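Local structure of chromosome partition protein Smc (Pyrococcus yayanosii, 5XEI) at residues D456-N459 with V460-A464; K511-K514 with I515-A519. The protein is probably required for chromosome condensation and partitioning, binding DNA and hydrolysing ATP through the head domain present here with part of its coiled coil. All blocks are in the same frame, centred on the assembly; numbering follows the deposited sequence.

Both interactions are local contacts within single helices of the ABC-type ATPase head. Interaction 1 forms the first turns of helix 457-470. Interaction 2 lies on helix 509-518, near the C-terminal end of the modelled chain. Their centres are 20 Å apart and their nearest atoms about 11 Å apart, so they do not touch. Helix 483-488 links them, since side chains of both contacts pack on it. Interaction 2 is the one near the predicted ATP site. The side chain of Leu516 is about 5 Å from that of Ala34, a predicted ATP-binding residue. Interaction 1 lies away from that site.

Interaction 1 (D456-N459 with V460-A464)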
loop_
_atom_site.group_PDB
_atom_site.type_symbol
_atom_site.label_atom_id
_atom_site.label_comp_id
_atom_site.label_asym_id
_atom_site.label_seq_id
_atom_site.Cartn_x
_atom_site.Cartn_y
_atom_site.Cartn_z
ATOM N N ASP A 456 11.954 -36.853 27.774
ATOM C CA ASP A 456 12.311 -38.231 28.043
ATOM C C ASP A 456 12.329 -39.028 26.740
ATOM O O ASP A 456 12.055 -38.510 25.653
ATOM C CB ASP A 456 11.315 -38.855 29.007
ATOM C CG ASP A 456 10.076 -39.355 28.288
ATOM O OD1 ASP A 456 9.468 -38.563 27.530
ATOM O OD2 ASP A 456 9.749 -40.552 28.440
ATOM N N ASP A 457 12.594 -40.328 26.871
ATOM C CA ASP A 457 12.786 -41.178 25.701
ATOM C C ASP A 457 11.498 -41.358 24.916
ATOM O O ASP A 457 11.489 -41.216 23.689
ATOM C CB ASP A 457 13.334 -42.532 26.136
ATOM C CG ASP A 457 14.571 -42.397 26.984
ATOM O OD1 ASP A 457 15.693 -42.339 26.417
ATOM O OD2 ASP A 457 14.406 -42.307 28.221
ATOM N N ALA A 458 10.403 -41.702 25.603
ATOM C CA ALA A 458 9.143 -41.943 24.904
ATOM C C ALA A 458 8.717 -40.718 24.106
ATOM O O ALA A 458 8.146 -40.854 23.019
ATOM C CB ALA A 458 8.044 -42.357 25.894
ATOM N N ASN A 459 9.017 -39.519 24.610
ATOM C CA ASN A 459 8.751 -38.314 23.835
ATOM C C ASN A 459 9.662 -38.237 22.609
ATOM O O ASN A 459 9.175 -38.170 21.473
ATOM C CB ASN A 459 8.885 -37.072 24.722
ATOM C CG ASN A 459 7.670 -36.878 25.613
ATOM O OD1 ASN A 459 6.581 -37.367 25.299
ATOM N ND2 ASN A 459 7.841 -36.148 26.714
ATOM N N VAL A 460 10.985 -38.284 22.812
ATOM C CA VAL A 460 11.891 -38.093 21.679
ATOM C C VAL A 460 11.594 -39.088 20.564
ATOM O O VAL A 460 11.814 -38.790 19.382
ATOM C CB VAL A 460 13.375 -38.160 22.112
ATOM C CG1 VAL A 460 13.659 -37.233 23.291
ATOM C CG2 VAL A 460 13.780 -39.577 22.439
ATOM N N LYS A 461 11.047 -40.258 20.894
ATOM C CA LYS A 461 10.747 -41.203 19.827
ATOM C C LYS A 461 9.624 -40.682 18.923
ATOM O O LYS A 461 9.729 -40.742 17.694
ATOM C CB LYS A 461 10.424 -42.585 20.399
ATOM C CG LYS A 461 10.221 -43.625 19.302
ATOM C CD LYS A 461 10.417 -45.064 19.798
ATOM C CE LYS A 461 11.683 -45.228 20.640
ATOM N NZ LYS A 461 11.990 -46.654 20.962
ATOM N N ARG A 462 8.557 -40.126 19.508
ATOM C CA ARG A 462 7.465 -39.615 18.671
ATOM C C ARG A 462 7.907 -38.400 17.856
ATOM O O ARG A 462 7.543 -38.267 16.675
ATOM C CB ARG A 462 6.233 -39.276 19.522
ATOM C CG ARG A 462 6.158 -39.926 20.878
ATOM C CD ARG A 462 4.894 -39.512 21.639
ATOM N NE ARG A 462 5.098 -39.551 23.083
ATOM C CZ ARG A 462 4.615 -40.507 23.871
ATOM N NH1 ARG A 462 3.891 -41.495 23.355
ATOM N NH2 ARG A 462 4.850 -40.482 25.180
ATOM N N VAL A 463 8.700 -37.510 18.462
ATOM C CA VAL A 463 9.249 -36.373 17.728
ATOM C C VAL A 463 10.065 -36.853 16.538
ATOM O O VAL A 463 9.899 -36.366 15.413
ATOM C CB VAL A 463 10.092 -35.488 18.656
ATOM C CG1 VAL A 463 10.612 -34.322 17.877
ATOM C CG2 VAL A 463 9.276 -35.005 19.830
ATOM N N ALA A 464 10.967 -37.814 16.764
ATOM C CA ALA A 464 11.767 -38.339 15.661
ATOM C C ALA A 464 10.878 -38.960 14.594
ATOM O O ALA A 464 11.131 -38.792 13.394
ATOM C CB ALA A 464 12.780 -39.357 16.170
#
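Asn459 O takes two backbone donors from the next turn of the helix. Val463 N donates to Asn459 O at 3.1 Å in a nearly straight bond (170°). Arg462 N lies 2.8 Å from Asn459 O, but that bond is weak and strongly bent. One turn earlier, Val460 N donates to Asp456 O at 3.0 Å. Lys461 N likewise donates to Asp457 O. Asp456 is the N-cap. Asp456 OD1 accepts from Asn459 N at 3.1 Å, with the donor well above the carboxylate plane. Asp456 OD2 accepts weakly from Ala458 N. Two amide N-H groups of the first turn thus find acceptors.

The Arg462 side chain turns back over this turn. The chain is extended from CG to NE (chi2 180°), and the guanidinium lies beside Ala458 and Asn459. Asn459 OD1 lies at the guanidinium edge, in plane, and accepts a weak bond from Arg462 NE at 3.4 Å. The amide and guanidinium planes are 55° apart. Ala458 O sits over one guanidinium face, off-centre toward the rim. Ala458 CB packs against Arg462 NH2 at 3.8 Å. With an alanine here in place of Arg462, Asn459 OD1 would probably lose its guanidinium partner and the amide would be freer to turn.

Val460 is buried. Its CG1 faces Asp456 O and its CG2 faces Asp457 O, so the branched side chain sits beside the first two carbonyls.

The contact starts the helix of a beta-alpha-beta unit, between strands 445-449 and 475-480. In ABC-type ATPases the D-loop leads into this helix. Val460 and Lys461 touch Val484 of helix 483-488, and Ala464 touches Met485 and Asn488. Asn459 and Val463 meet Leu428 of helix 424-440, while Arg462 touches Pro385.

Interaction 2 (K511-K514 with I515-A519); sequences KAMK and ILEEA
Ile515 N donates to Lys511 O at 2.9 Å in a nearly straight helical bond (168°). Leu516 N donates to Ala512 O at 3.0 Å, with the donor tilted from the carbonyl plane. A second, weak bond joins Leu516 N to Met513 O. Glu517 N and Glu518 N both point to Lys514 O, but the place of that oxygen is less sure. The side chain of Lys514 finds its charged partner one turn back, in a salt bridge from NZ to Glu510. Glu517 OE2 is 6.5 Å from Lys514 NZ, so these charges are not paired.

The Glu517 carboxylate instead lies beside Met513. Glu517 CG sits between its own backbone N and carbonyl carbon (chi1 45°), which brings the chain back along the preceding turn. Glu517 OE2 comes within 3.8 Å of Met513 CB. Met513 bends at chi2 and chi3, and its CE also approaches the carboxylate. Ile515 CG1 packs by Lys511 O, and Leu516 CB by Ala512 O.

Ala512 and Leu516 are buried on Met486 of helix 483-488, and Met513 touches Asp483. The charged side chains and Ile515 are exposed, so the helix is amphipathic only in this limited sense. Backbone bonds hold its turns together. The Glu517 and Met513 side chains meet by van der Waals contact. Glu517 OE2 also lies near Met513 O, another acceptor, so no bond joins those two oxygens.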
loop_
_atom_site.group_PDB
_atom_site.type_symbol
_atom_site.label_atom_id
_atom_site.label_comp_id
_atom_site.label_asym_id
_atom_site.label_seq_id
_atom_site.Cartn_x
_atom_site.Cartn_y
_atom_site.Cartn_z
ATOM N N LYS A 511 28.539 -46.784 13.528
ATOM C CA LYS A 511 29.702 -45.985 13.896
ATOM C C LYS A 511 29.309 -44.938 14.922
ATOM O O LYS A 511 29.931 -44.824 15.984
ATOM C CB LYS A 511 30.308 -45.310 12.666
ATOM C CG LYS A 511 31.273 -46.146 11.860
ATOM C CD LYS A 511 32.299 -45.255 11.167
ATOM C CE LYS A 511 31.734 -44.625 9.898
ATOM N NZ LYS A 511 32.673 -43.609 9.336
ATOM N N ALA A 512 28.249 -44.181 14.618
ATOM C CA ALA A 512 27.777 -43.139 15.519
ATOM C C ALA A 512 27.337 -43.732 16.843
ATOM O O ALA A 512 27.562 -43.137 17.905
ATOM C CB ALA A 512 26.633 -42.363 14.867
ATOM N N MET A 513 26.698 -44.904 16.795
ATOM C CA MET A 513 26.424 -45.661 18.009
ATOM C C MET A 513 27.692 -45.823 18.830
ATOM O O MET A 513 27.769 -45.353 19.970
ATOM C CB MET A 513 25.826 -47.023 17.655
ATOM C CG MET A 513 24.370 -46.938 17.258
ATOM S SD MET A 513 23.425 -46.175 18.593
ATOM C CE MET A 513 23.384 -47.538 19.763
ATOM N N LYS A 514 28.711 -46.454 18.239
ATOM C CA LYS A 514 29.974 -46.666 18.934
ATOM C C LYS A 514 30.478 -45.370 19.560
ATOM O O LYS A 514 30.522 -45.244 20.786
ATOM C CB LYS A 514 31.008 -47.262 17.975
ATOM C CG LYS A 514 30.762 -48.734 17.651
ATOM C CD LYS A 514 31.856 -49.307 16.756
ATOM C CE LYS A 514 31.486 -50.693 16.257
ATOM N NZ LYS A 514 30.214 -50.653 15.495
ATOM N N ILE A 515 30.796 -44.367 18.736
ATOM C CA ILE A 515 31.434 -43.158 19.261
ATOM C C ILE A 515 30.589 -42.492 20.345
ATOM O O ILE A 515 31.133 -41.882 21.274
ATOM C CB ILE A 515 31.755 -42.170 18.121
ATOM C CG1 ILE A 515 32.282 -42.912 16.894
ATOM C CG2 ILE A 515 32.766 -41.127 18.586
ATOM C CD1 ILE A 515 33.688 -43.423 17.055
ATOM N N LEU A 516 29.263 -42.615 20.275
ATOM C CA LEU A 516 28.389 -41.927 21.217
ATOM C C LEU A 516 27.873 -42.827 22.340
ATOM O O LEU A 516 26.916 -42.456 23.027
ATOM C CB LEU A 516 27.226 -41.271 20.479
ATOM C CG LEU A 516 27.716 -40.129 19.592
ATOM C CD1 LEU A 516 26.540 -39.343 18.999
ATOM C CD2 LEU A 516 28.687 -39.227 20.368
ATOM N N GLU A 517 28.470 -44.009 22.527
ATOM C CA GLU A 517 28.430 -44.704 23.811
ATOM C C GLU A 517 29.813 -44.848 24.437
ATOM O O GLU A 517 29.908 -45.038 25.658
ATOM C CB GLU A 517 27.759 -46.093 23.680
ATOM C CG GLU A 517 28.186 -46.962 22.476
ATOM C CD GLU A 517 27.099 -47.948 21.999
ATOM O OE1 GLU A 517 26.118 -48.183 22.743
ATOM O OE2 GLU A 517 27.218 -48.473 20.866
ATOM N N GLU A 518 30.881 -44.722 23.641
ATOM C CA GLU A 518 32.235 -44.658 24.179
ATOM C C GLU A 518 32.484 -43.327 24.892
ATOM O O GLU A 518 33.043 -43.308 25.996
ATOM C CB GLU A 518 33.248 -44.881 23.048
ATOM C CG GLU A 518 33.549 -46.348 22.595
ATOM C CD GLU A 518 32.340 -47.272 22.376
ATOM O OE1 GLU A 518 31.198 -46.803 22.198
ATOM O OE2 GLU A 518 32.554 -48.503 22.330
ATOM N N ALA A 519 32.064 -42.206 24.290
ATOM C CA ALA A 519 32.193 -40.892 24.925
ATOM C C ALA A 519 31.263 -40.709 26.122
ATOM O O ALA A 519 31.416 -39.721 26.853
ATOM C CB ALA A 519 31.936 -39.775 23.906
#